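PDB 6H20: probable glutamine-binding lipoprotein GlnH (GLNBP) from Mycobacterium tuberculosis, which probably binds amino acids, with a preference for aspartate, as a solute-binding lipoprotein that regulates protein kinase G activity and so glutamate metabolism. Local coordinates for residues Q13-P18 with E178-P183; G6-P11 with I185-N190; A45-R50 with R87-V92. All coordinates share one frame; numbering follows the deposited sequence.

In the fold
From the N terminus, strand 8-9 comes first: contact 2 lays it antiparallel on strand 184-188 and so closes the longest of the three loops. Directly after it in the chain, residues 13-18 meet residues 178-183 in contact 1, whose loop is nested inside that of contact 2; the two centres lie about 16 Å apart. Both hold the N-terminal tail on the lobe that contains strands 163-167 and 184-188. Contact 3, nested within both loops, joins the short helix 45-50 to the end of helix 77-90, on the opposite side of the chain's centre. Its centre is about 39 Å from that of contact 2.

Contact 1 (Q13-P18 with E178-P183); sequences QPPLPP and EIAPPP
Pro15 sets its ring against the loop ahead of strand 184-188, with CG 3.5 Å from Ala180 CB and an equal 3.5 Å from Ile179 O. The Pro182 ring lies against the same CG, crossing the Pro15 ring at about a right angle, CG to CG 3.9 Å. Pro182 CG also lies against the carbonyl of Gln13. Residues 14-18 keep phi and psi near the polyproline II region, and this extended backbone runs over the outside of a beta-alpha-beta crossover: strand 163-167, helix 171-176 and the parallel strand 184-188, with residues 178-183 as the return from helix to strand. Across the two segments no hydrogen bond forms; a CA-H...O contact runs from Glu178 CA to Leu16 O at 3.4 Å, with 146° at the hydrogen. Glu178 can be followed outward from there. Glu178 CB and then CG pass the same Leu16 O, each at 3.6 Å. With CG set opposite the carbonyl carbon (chi1 -65°) and the chain extended beyond it, Glu178 CD comes to 3.9 Å from Pro18 CA. At the tip Glu178 OE1 lies 3.9 Å from Pro18 CB, while OE2 takes a salt bridge from Arg174, whose other terminal nitrogen, NH1, binds the carbonyl of Pro17.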
ATOM      1  N   GLN A  13       0.232  13.322 -22.300  1.00 34.70           N
ATOM      2  CA  GLN A  13      -1.057  12.783 -22.685  1.00 33.69           C
ATOM      3  C   GLN A  13      -2.138  13.722 -22.183  1.00 32.94           C
ATOM      4  O   GLN A  13      -1.941  14.428 -21.187  1.00 33.70           O
ATOM      5  CB  GLN A  13      -1.255  11.381 -22.086  1.00 34.83           C
ATOM      6  CG  GLN A  13      -0.299  10.341 -22.659  1.00 38.44           C
ATOM      7  CD  GLN A  13      -0.432   8.981 -22.001  1.00 40.81           C
ATOM      8  OE1 GLN A  13      -1.093   8.085 -22.530  1.00 47.68           O
ATOM      9  NE2 GLN A  13       0.203   8.815 -20.847  1.00 41.83           N
ATOM     10  N   PRO A  14      -3.281  13.771 -22.865  1.00 35.35           N
ATOM     11  CA  PRO A  14      -4.361  14.617 -22.388  1.00 35.27           C
ATOM     12  C   PRO A  14      -4.859  14.110 -21.054  1.00 30.55           C
ATOM     13  O   PRO A  14      -4.750  12.906 -20.747  1.00 34.45           O
ATOM     14  CB  PRO A  14      -5.430  14.467 -23.479  1.00 36.34           C
ATOM     15  CG  PRO A  14      -5.188  13.118 -24.036  1.00 38.80           C
ATOM     16  CD  PRO A  14      -3.690  12.954 -24.020  1.00 35.84           C
ATOM     17  N   PRO A  15      -5.389  14.990 -20.211  1.00 29.18           N
ATOM     18  CA  PRO A  15      -5.880  14.551 -18.903  1.00 29.90           C
ATOM     19  C   PRO A  15      -6.972  13.504 -19.053  1.00 33.13           C
ATOM     20  O   PRO A  15      -7.797  13.561 -19.972  1.00 37.18           O
ATOM     21  CB  PRO A  15      -6.422  15.841 -18.280  1.00 30.45           C
ATOM     22  CG  PRO A  15      -5.641  16.936 -18.957  1.00 37.00           C
ATOM     23  CD  PRO A  15      -5.431  16.455 -20.360  1.00 32.99           C
ATOM     24  N   LEU A  16      -6.949  12.525 -18.162  1.00 31.66           N
ATOM     25  CA  LEU A  16      -8.034  11.563 -18.116  1.00 36.32           C
ATOM     26  C   LEU A  16      -9.191  12.151 -17.315  1.00 37.86           C
ATOM     27  O   LEU A  16      -8.977  12.884 -16.347  1.00 41.44           O
ATOM     28  CB  LEU A  16      -7.566  10.281 -17.437  1.00 36.03           C
ATOM     29  CG  LEU A  16      -6.536   9.427 -18.175  1.00 37.69           C
ATOM     30  CD1 LEU A  16      -6.035   8.299 -17.278  1.00 38.12           C
ATOM     31  CD2 LEU A  16      -7.127   8.876 -19.460  1.00 41.46           C
ATOM     32  N   PRO A  17     -10.432  11.850 -17.694  1.00 41.79           N
ATOM     33  CA  PRO A  17     -11.555  12.331 -16.904  1.00 41.68           C
ATOM     34  C   PRO A  17     -11.627  11.575 -15.588  1.00 40.13           C
ATOM     35  O   PRO A  17     -11.223  10.403 -15.512  1.00 40.57           O
ATOM     36  CB  PRO A  17     -12.775  12.022 -17.791  1.00 42.74           C
ATOM     37  CG  PRO A  17     -12.315  11.018 -18.803  1.00 44.04           C
ATOM     38  CD  PRO A  17     -10.831  10.856 -18.706  1.00 43.25           C
ATOM     39  N   PRO A  18     -12.105  12.213 -14.525  1.00 45.18           N
ATOM     40  CA  PRO A  18     -12.396  11.452 -13.305  1.00 46.42           C
ATOM     41  C   PRO A  18     -13.557  10.511 -13.587  1.00 52.71           C
ATOM     42  O   PRO A  18     -14.596  10.926 -14.104  1.00 57.22           O
ATOM     43  CB  PRO A  18     -12.771  12.529 -12.278  1.00 44.75           C
ATOM     44  CG  PRO A  18     -12.766  13.843 -13.008  1.00 44.41           C
ATOM     45  CD  PRO A  18     -12.614  13.590 -14.470  1.00 44.23           C
ATOM     46  N   GLU A 178      -5.241  12.742 -14.094  1.00 23.38           N
ATOM     47  CA  GLU A 178      -6.454  13.540 -14.196  1.00 28.25           C
ATOM     48  C   GLU A 178      -6.185  15.031 -14.184  1.00 28.87           C
ATOM     49  O   GLU A 178      -7.077  15.806 -14.542  1.00 31.96           O
ATOM     50  CB  GLU A 178      -7.424  13.206 -13.061  1.00 26.11           C
ATOM     51  CG  GLU A 178      -7.939  11.791 -13.116  1.00 28.04           C
ATOM     52  CD  GLU A 178      -8.746  11.411 -11.887  1.00 34.23           C
ATOM     53  OE1 GLU A 178      -9.065  12.303 -11.070  1.00 36.77           O
ATOM     54  OE2 GLU A 178      -9.055  10.211 -11.743  1.00 42.96           O
ATOM     55  N   ILE A 179      -4.984  15.453 -13.795  1.00 24.73           N
ATOM     56  CA  ILE A 179      -4.737  16.870 -13.568  1.00 23.29           C
ATOM     57  C   ILE A 179      -4.670  17.601 -14.900  1.00 26.89           C
ATOM     58  O   ILE A 179      -4.010  17.148 -15.846  1.00 28.70           O
ATOM     59  CB  ILE A 179      -3.464  17.062 -12.733  1.00 23.24           C
ATOM     60  CG1 ILE A 179      -3.675  16.484 -11.338  1.00 20.82           C
ATOM     61  CG2 ILE A 179      -3.106  18.531 -12.630  1.00 25.33           C
ATOM     62  CD1 ILE A 179      -2.383  16.382 -10.524  1.00 22.23           C
ATOM     63  N   ALA A 180      -5.344  18.748 -14.971  1.00 27.85           N
ATOM     64  CA  ALA A 180      -5.432  19.542 -16.192  1.00 30.19           C
ATOM     65  C   ALA A 180      -5.083  20.985 -15.852  1.00 28.60           C
ATOM     66  O   ALA A 180      -5.711  21.576 -14.950  1.00 34.19           O
ATOM     67  CB  ALA A 180      -6.844  19.457 -16.775  1.00 30.35           C
ATOM     68  N   PRO A 181      -4.081  21.596 -16.511  1.00 32.06           N
ATOM     69  CA  PRO A 181      -3.149  20.972 -17.456  1.00 31.76           C
ATOM     70  C   PRO A 181      -2.230  19.981 -16.741  1.00 28.95           C
ATOM     71  O   PRO A 181      -2.033  20.102 -15.531  1.00 29.36           O
ATOM     72  CB  PRO A 181      -2.331  22.157 -17.995  1.00 33.47           C
ATOM     73  CG  PRO A 181      -3.072  23.384 -17.588  1.00 34.59           C
ATOM     74  CD  PRO A 181      -3.843  23.041 -16.366  1.00 30.48           C
ATOM     75  N   PRO A 182      -1.686  19.011 -17.478  1.00 27.62           N
ATOM     76  CA  PRO A 182      -0.960  17.927 -16.827  1.00 28.60           C
ATOM     77  C   PRO A 182       0.331  18.416 -16.200  1.00 27.91           C
ATOM     78  O   PRO A 182       0.953  19.382 -16.680  1.00 29.74           O
ATOM     79  CB  PRO A 182      -0.675  16.950 -17.984  1.00 29.06           C
ATOM     80  CG  PRO A 182      -1.775  17.232 -18.975  1.00 31.44           C
ATOM     81  CD  PRO A 182      -1.925  18.730 -18.903  1.00 31.07           C
ATOM     82  N   PRO A 183       0.779  17.776 -15.128  1.00 20.42           N
ATOM     83  CA  PRO A 183       2.182  17.885 -14.737  1.00 21.84           C
ATOM     84  C   PRO A 183       3.046  17.209 -15.786  1.00 24.07           C
ATOM     85  O   PRO A 183       2.566  16.481 -16.660  1.00 26.72           O
ATOM     86  CB  PRO A 183       2.248  17.093 -13.424  1.00 22.47           C
ATOM     87  CG  PRO A 183       0.843  16.706 -13.095  1.00 26.08           C
ATOM     88  CD  PRO A 183       0.073  16.744 -14.358  1.00 22.49           C
TER

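Contact 2 (G6-P11 with I185-N190); sequences GMEIMP and IVSVVN
Met10 lies with its thioether over the CG2 branch of Ile185. Met10 SD lies 3.7 Å from Ile185 CG2, and because CE nearly eclipses CB about the CG-SD bond (chi3 16°), the methyl also reaches Ile185 CB and CD1. On its other flank Met10 SD approaches Ser187 CB at 4.0 Å, so the sulfur sits in the dip between two side chains of the strand. Leu173 of helix 171-176 touches both Met10 and Ile185 and adds to the same apolar patch. Toward the other end, Met7 CG bears on Val186 CG1 at 3.6 Å, while Met7 CB rests more loosely against Val188 CG1; its CG is swung opposite the backbone N (chi1 -180°), which carries it over the valine. Ile9 shares that face with Val186 as a non-hydrogen-bonded pair. On the reverse face Glu8 CB lies beside Ser187 OG, the hydroxyl being hydrogen-bonded to Arg168. Glu8 and Ser187 form the hydrogen-bonded pair, with Glu8 N to Ser187 O at 2.9 Å and Ser187 N to Glu8 O at 2.8 Å. The next bond, Met10 N to Ile185 O, is nearly straight, 170° at the hydrogen. Past it a water continues the pattern, giving to Met10 O and accepting from Ile185 N. The result is a short strand from the N-terminal tail added antiparallel to strand 184-188, which on its other side runs parallel to 163-167, in one lobe of a family 3 solute-binding protein.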
ATOM      1  N   GLY A   6      15.542   3.220 -13.585  1.00 36.84           N
ATOM      2  CA  GLY A   6      14.163   3.062 -13.997  1.00 33.60           C
ATOM      3  C   GLY A   6      13.352   4.336 -14.088  1.00 30.07           C
ATOM      4  O   GLY A   6      12.126   4.256 -14.187  1.00 31.64           O
ATOM      5  N   MET A   7      13.990   5.499 -14.079  1.00 26.56           N
ATOM      6  CA  MET A   7      13.268   6.766 -14.128  1.00 23.18           C
ATOM      7  C   MET A   7      12.874   7.094 -15.563  1.00 23.96           C
ATOM      8  O   MET A   7      13.712   7.070 -16.474  1.00 25.31           O
ATOM      9  CB  MET A   7      14.167   7.866 -13.564  1.00 27.69           C
ATOM     10  CG  MET A   7      13.576   9.264 -13.534  1.00 30.53           C
ATOM     11  SD  MET A   7      14.764  10.395 -12.757  1.00 49.87           S
ATOM     12  CE  MET A   7      14.972   9.547 -11.196  1.00 32.16           C
ATOM     13  N   GLU A   8      11.599   7.407 -15.771  1.00 22.04           N
ATOM     14  CA  GLU A   8      11.072   7.662 -17.103  1.00 23.40           C
ATOM     15  C   GLU A   8      10.225   8.922 -17.076  1.00 23.02           C
ATOM     16  O   GLU A   8       9.292   9.026 -16.274  1.00 26.49           O
ATOM     17  CB  GLU A   8      10.195   6.491 -17.568  1.00 29.53           C
ATOM     18  CG  GLU A   8      10.894   5.151 -17.531  1.00 27.82           C
ATOM     19  CD  GLU A   8       9.946   3.981 -17.708  1.00 36.83           C
ATOM     20  OE1 GLU A   8       8.800   4.193 -18.147  1.00 39.85           O
ATOM     21  OE2 GLU A   8      10.357   2.849 -17.392  1.00 33.41           O
ATOM     22  N   ILE A   9      10.530   9.865 -17.958  1.00 22.81           N
ATOM     23  CA  ILE A   9       9.611  10.968 -18.222  1.00 24.48           C
ATOM     24  C   ILE A   9       8.536  10.475 -19.187  1.00 25.55           C
ATOM     25  O   ILE A   9       8.826  10.125 -20.337  1.00 27.96           O
ATOM     26  CB  ILE A   9      10.360  12.192 -18.773  1.00 28.29           C
ATOM     27  CG1 ILE A   9      11.500  12.601 -17.832  1.00 24.30           C
ATOM     28  CG2 ILE A   9       9.391  13.345 -19.007  1.00 31.62           C
ATOM     29  CD1 ILE A   9      12.530  13.544 -18.464  1.00 32.16           C
ATOM     30  N   MET A  10       7.288  10.421 -18.717  1.00 24.03           N
ATOM     31  CA  MET A  10       6.223   9.820 -19.500  1.00 23.60           C
ATOM     32  C   MET A  10       5.811  10.738 -20.658  1.00 26.74           C
ATOM     33  O   MET A  10       5.986  11.957 -20.581  1.00 36.68           O
ATOM     34  CB  MET A  10       5.027   9.540 -18.592  1.00 26.01           C
ATOM     35  CG  MET A  10       5.267   8.364 -17.657  1.00 29.81           C
ATOM     36  SD  MET A  10       3.877   7.978 -16.564  1.00 43.06           S
ATOM     37  CE  MET A  10       2.542   8.863 -17.343  1.00 39.77           C
ATOM     38  N   PRO A  11       5.282  10.178 -21.748  1.00 29.73           N
ATOM     39  CA  PRO A  11       4.867  11.023 -22.889  1.00 33.07           C
ATOM     40  C   PRO A  11       3.705  11.913 -22.489  1.00 31.95           C
ATOM     41  O   PRO A  11       2.845  11.487 -21.707  1.00 33.87           O
ATOM     42  CB  PRO A  11       4.429  10.012 -23.962  1.00 34.41           C
ATOM     43  CG  PRO A  11       4.557   8.669 -23.383  1.00 32.68           C
ATOM     44  CD  PRO A  11       4.960   8.757 -21.942  1.00 29.41           C
ATOM     45  N   ILE A 185       5.062  14.188 -15.903  1.00 20.87           N
ATOM     46  CA  ILE A 185       4.971  13.004 -15.055  1.00 18.71           C
ATOM     47  C   ILE A 185       6.246  12.191 -15.191  1.00 20.01           C
ATOM     48  O   ILE A 185       6.601  11.759 -16.297  1.00 21.71           O
ATOM     49  CB  ILE A 185       3.728  12.164 -15.371  1.00 21.93           C
ATOM     50  CG1 ILE A 185       2.457  13.027 -15.246  1.00 22.54           C
ATOM     51  CG2 ILE A 185       3.664  10.961 -14.422  1.00 23.38           C
ATOM     52  CD1 ILE A 185       1.161  12.282 -15.609  1.00 23.80           C
ATOM     53  N   VAL A 186       6.935  12.001 -14.072  1.00 19.46           N
ATOM     54  CA  VAL A 186       8.163  11.221 -13.992  1.00 20.14           C
ATOM     55  C   VAL A 186       7.832   9.960 -13.211  1.00 18.76           C
ATOM     56  O   VAL A 186       7.375  10.035 -12.063  1.00 20.15           O
ATOM     57  CB  VAL A 186       9.275  12.020 -13.294  1.00 19.79           C
ATOM     58  CG1 VAL A 186      10.547  11.178 -13.177  1.00 23.76           C
ATOM     59  CG2 VAL A 186       9.539  13.326 -14.034  1.00 22.63           C
ATOM     60  N   SER A 187       8.021   8.797 -13.827  1.00 18.25           N
ATOM     61  CA  SER A 187       7.676   7.552 -13.158  1.00 17.54           C
ATOM     62  C   SER A 187       8.933   6.767 -12.794  1.00 17.07           C
ATOM     63  O   SER A 187       9.969   6.879 -13.458  1.00 18.75           O
ATOM     64  CB  SER A 187       6.684   6.710 -13.969  1.00 18.97           C
ATOM     65  OG  SER A 187       7.282   6.097 -15.106  1.00 21.66           O
ATOM     66  N   VAL A 188       8.830   5.991 -11.717  1.00 16.51           N
ATOM     67  CA  VAL A 188       9.942   5.225 -11.155  1.00 22.38           C
ATOM     68  C   VAL A 188       9.435   3.853 -10.721  1.00 23.43           C
ATOM     69  O   VAL A 188       8.239   3.568 -10.752  1.00 19.25           O
ATOM     70  CB  VAL A 188      10.602   5.947  -9.964  1.00 23.97           C
ATOM     71  CG1 VAL A 188      11.249   7.264 -10.422  1.00 21.98           C
ATOM     72  CG2 VAL A 188       9.576   6.169  -8.861  1.00 22.54           C
ATOM     73  N   VAL A 189      10.365   3.000 -10.281  1.00 23.35           N
ATOM     74  CA  VAL A 189       9.986   1.669  -9.807  1.00 21.26           C
ATOM     75  C   VAL A 189       9.315   1.741  -8.441  1.00 22.32           C
ATOM     76  O   VAL A 189       8.276   1.108  -8.211  1.00 21.66           O
ATOM     77  CB  VAL A 189      11.205   0.730  -9.780  1.00 22.19           C
ATOM     78  CG1 VAL A 189      10.807  -0.618  -9.174  1.00 27.17           C
ATOM     79  CG2 VAL A 189      11.754   0.546 -11.171  1.00 28.41           C
ATOM     80  N   ASN A 190       9.906   2.476  -7.499  1.00 23.15           N
ATOM     81  CA  ASN A 190       9.368   2.492  -6.149  1.00 22.17           C
ATOM     82  C   ASN A 190       9.468   3.891  -5.549  1.00 20.53           C
ATOM     83  O   ASN A 190      10.148   4.775  -6.078  1.00 20.71           O
ATOM     84  CB  ASN A 190       9.976   1.396  -5.260  1.00 28.29           C
ATOM     85  CG  ASN A 190      11.450   1.586  -5.027  1.00 28.10           C
ATOM     86  OD1 ASN A 190      11.887   2.639  -4.568  1.00 33.56           O
ATOM     87  ND2 ASN A 190      12.235   0.564  -5.353  1.00 36.28           N
TER
HETATM   88  O   HOH W   1       5.133  13.970 -18.952  1.00 45.99           O

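Contact 3 (A45-R50 with R87-V92); sequences ADIRAR and RDIFGV
Arg48 and Ile89 are the nearest pair of CA atoms, 6.7 Å apart, between helix 45-50 and the last turn of helix 77-90. That turn is closed by the bond from Gly91 N to Arg87 O, after which Gly91 leaves helical geometry with phi 97°. Inside, two isoleucines meet at about a right angle, Ile47 CG2 to Ile89 CD1 3.8 Å; Leu53 of strand 53-57 touches both. Phe90 reaches across to the first helix: the carbonyl O of Ile47 lies at the ring edge, near its plane, 3.8 Å from Phe90 CZ. Phe90 CE1 comes within 3.8 Å of Arg48 CA, which approaches the ring obliquely. The arginine runs past the phenyl ring in the opposite direction, its guanidinium plane turned 71° from the ring. A bend at chi3 (46°) brings Arg48 NH1 back to a water at 2.7 Å, which donates in turn to Ile89 O at 2.8 Å. Two oxygen acceptors, the water and Asp41 O, thus hold NH1, which is consistent with the bend of the arginine. Its positive charge, linked through water to a carbonyl near the C-terminal end of helix 77-90, is probably favourable to that helix end.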
ATOM      1  N   ALA A  45      -4.441 -25.007   5.311  1.00 23.42           N
ATOM      2  CA  ALA A  45      -3.676 -26.235   5.524  1.00 22.44           C
ATOM      3  C   ALA A  45      -2.515 -26.346   4.549  1.00 27.09           C
ATOM      4  O   ALA A  45      -1.453 -26.878   4.893  1.00 31.49           O
ATOM      5  CB  ALA A  45      -4.591 -27.459   5.414  1.00 25.87           C
ATOM      6  N   ASP A  46      -2.700 -25.853   3.323  1.00 27.53           N
ATOM      7  CA  ASP A  46      -1.625 -25.915   2.339  1.00 29.19           C
ATOM      8  C   ASP A  46      -0.479 -24.991   2.720  1.00 28.85           C
ATOM      9  O   ASP A  46       0.697 -25.344   2.551  1.00 33.31           O
ATOM     10  CB  ASP A  46      -2.163 -25.575   0.950  1.00 33.05           C
ATOM     11  CG  ASP A  46      -3.065 -26.664   0.394  1.00 43.06           C
ATOM     12  OD1 ASP A  46      -3.025 -27.802   0.916  1.00 46.25           O
ATOM     13  OD2 ASP A  46      -3.807 -26.386  -0.573  1.00 47.70           O
ATOM     14  N   ILE A  47      -0.800 -23.801   3.230  1.00 24.77           N
ATOM     15  CA  ILE A  47       0.236 -22.889   3.702  1.00 24.72           C
ATOM     16  C   ILE A  47       0.982 -23.515   4.869  1.00 27.36           C
ATOM     17  O   ILE A  47       2.218 -23.530   4.911  1.00 28.27           O
ATOM     18  CB  ILE A  47      -0.381 -21.534   4.085  1.00 24.77           C
ATOM     19  CG1 ILE A  47      -0.889 -20.809   2.835  1.00 25.21           C
ATOM     20  CG2 ILE A  47       0.634 -20.683   4.836  1.00 24.15           C
ATOM     21  CD1 ILE A  47      -1.806 -19.632   3.136  1.00 25.06           C
ATOM     22  N   ARG A  48       0.233 -24.060   5.828  1.00 28.21           N
ATOM     23  CA  ARG A  48       0.846 -24.682   6.992  1.00 31.28           C
ATOM     24  C   ARG A  48       1.782 -25.812   6.585  1.00 29.89           C
ATOM     25  O   ARG A  48       2.880 -25.947   7.138  1.00 37.71           O
ATOM     26  CB  ARG A  48      -0.255 -25.196   7.922  1.00 30.03           C
ATOM     27  CG  ARG A  48       0.104 -25.164   9.391  1.00 35.49           C
ATOM     28  CD  ARG A  48      -1.118 -25.436  10.251  1.00 31.29           C
ATOM     29  NE  ARG A  48      -1.888 -26.578   9.760  1.00 38.98           N
ATOM     30  CZ  ARG A  48      -3.146 -26.508   9.330  1.00 34.98           C
ATOM     31  NH1 ARG A  48      -3.788 -25.343   9.322  1.00 26.54           N
ATOM     32  NH2 ARG A  48      -3.764 -27.604   8.901  1.00 38.98           N
ATOM     33  N   ALA A  49       1.376 -26.621   5.598  1.00 29.32           N
ATOM     34  CA  ALA A  49       2.219 -27.719   5.139  1.00 31.96           C
ATOM     35  C   ALA A  49       3.470 -27.216   4.438  1.00 31.26           C
ATOM     36  O   ALA A  49       4.501 -27.902   4.446  1.00 37.60           O
ATOM     37  CB  ALA A  49       1.432 -28.642   4.210  1.00 31.54           C
ATOM     38  N   ARG A  50       3.402 -26.042   3.810  1.00 29.43           N
ATOM     39  CA  ARG A  50       4.593 -25.461   3.199  1.00 31.38           C
ATOM     40  C   ARG A  50       5.544 -24.871   4.229  1.00 29.54           C
ATOM     41  O   ARG A  50       6.682 -24.540   3.875  1.00 31.79           O
ATOM     42  CB  ARG A  50       4.225 -24.404   2.152  1.00 30.06           C
ATOM     43  CG  ARG A  50       3.705 -24.977   0.839  1.00 33.21           C
ATOM     44  CD  ARG A  50       3.639 -23.917  -0.252  1.00 33.20           C
ATOM     45  NE  ARG A  50       2.541 -22.974  -0.036  1.00 33.14           N
ATOM     46  CZ  ARG A  50       1.289 -23.180  -0.434  1.00 32.41           C
ATOM     47  NH1 ARG A  50       0.967 -24.296  -1.076  1.00 38.12           N
ATOM     48  NH2 ARG A  50       0.354 -22.267  -0.194  1.00 32.03           N
ATOM     49  N   ARG A  87       0.942 -15.459  12.462  1.00 17.81           N
ATOM     50  CA  ARG A  87       0.666 -15.879  13.834  1.00 20.31           C
ATOM     51  C   ARG A  87      -0.596 -16.732  13.899  1.00 19.85           C
ATOM     52  O   ARG A  87      -0.632 -17.753  14.597  1.00 22.78           O
ATOM     53  CB  ARG A  87       0.530 -14.666  14.750  1.00 21.10           C
ATOM     54  CG  ARG A  87       0.512 -15.032  16.234  1.00 24.48           C
ATOM     55  CD  ARG A  87      -0.077 -13.910  17.097  1.00 23.49           C
ATOM     56  NE  ARG A  87       0.634 -12.637  16.930  1.00 23.12           N
ATOM     57  CZ  ARG A  87       1.768 -12.320  17.552  1.00 28.04           C
ATOM     58  NH1 ARG A  87       2.345 -13.186  18.378  1.00 28.67           N
ATOM     59  NH2 ARG A  87       2.333 -11.134  17.345  1.00 29.63           N
ATOM     60  N   ASP A  88      -1.641 -16.327  13.174  1.00 19.15           N
ATOM     61  CA  ASP A  88      -2.887 -17.091  13.181  1.00 17.51           C
ATOM     62  C   ASP A  88      -2.711 -18.462  12.528  1.00 18.74           C
ATOM     63  O   ASP A  88      -3.388 -19.424  12.921  1.00 20.31           O
ATOM     64  CB  ASP A  88      -3.992 -16.310  12.469  1.00 18.57           C
ATOM     65  CG  ASP A  88      -4.604 -15.218  13.335  1.00 23.66           C
ATOM     66  OD1 ASP A  88      -4.103 -14.973  14.443  1.00 24.60           O
ATOM     67  OD2 ASP A  88      -5.600 -14.619  12.888  1.00 28.45           O
ATOM     68  N   ILE A  89      -1.819 -18.582  11.542  1.00 19.07           N
ATOM     69  CA  ILE A  89      -1.619 -19.870  10.876  1.00 18.27           C
ATOM     70  C   ILE A  89      -0.753 -20.787  11.722  1.00 22.56           C
ATOM     71  O   ILE A  89      -1.080 -21.967  11.923  1.00 26.38           O
ATOM     72  CB  ILE A  89      -1.023 -19.682   9.465  1.00 19.82           C
ATOM     73  CG1 ILE A  89      -1.959 -18.851   8.585  1.00 20.91           C
ATOM     74  CG2 ILE A  89      -0.721 -21.041   8.817  1.00 22.07           C
ATOM     75  CD1 ILE A  89      -1.369 -18.466   7.227  1.00 21.42           C
ATOM     76  N   PHE A  90       0.363 -20.267  12.223  1.00 24.03           N
ATOM     77  CA  PHE A  90       1.418 -21.079  12.807  1.00 24.53           C
ATOM     78  C   PHE A  90       1.527 -20.980  14.318  1.00 29.64           C
ATOM     79  O   PHE A  90       2.222 -21.810  14.921  1.00 36.00           O
ATOM     80  CB  PHE A  90       2.771 -20.690  12.198  1.00 26.42           C
ATOM     81  CG  PHE A  90       2.879 -21.001  10.740  1.00 24.45           C
ATOM     82  CD1 PHE A  90       3.149 -22.292  10.316  1.00 24.61           C
ATOM     83  CD2 PHE A  90       2.694 -20.015   9.790  1.00 23.51           C
ATOM     84  CE1 PHE A  90       3.247 -22.588   8.974  1.00 27.97           C
ATOM     85  CE2 PHE A  90       2.798 -20.313   8.436  1.00 23.25           C
ATOM     86  CZ  PHE A  90       3.068 -21.607   8.033  1.00 22.70           C
ATOM     87  N   GLY A  91       0.886 -20.001  14.945  1.00 27.09           N
ATOM     88  CA  GLY A  91       0.997 -19.784  16.368  1.00 30.16           C
ATOM     89  C   GLY A  91       2.002 -18.720  16.755  1.00 29.98           C
ATOM     90  O   GLY A  91       1.868 -18.124  17.830  1.00 35.71           O
ATOM     91  N   VAL A  92       3.003 -18.479  15.911  1.00 30.79           N
ATOM     92  CA  VAL A  92       3.953 -17.377  16.089  1.00 34.04           C
ATOM     93  C   VAL A  92       4.170 -16.696  14.751  1.00 34.04           C
ATOM     94  O   VAL A  92       3.998 -17.302  13.684  1.00 35.12           O
ATOM     95  CB  VAL A  92       5.308 -17.873  16.643  1.00 34.68           C
ATOM     96  CG1 VAL A  92       5.124 -18.536  18.001  1.00 35.63           C
ATOM     97  CG2 VAL A  92       5.966 -18.835  15.669  1.00 37.57           C
TER
HETATM   98  O   HOH W   2      -3.386 -23.294  11.104  1.00 48.68           O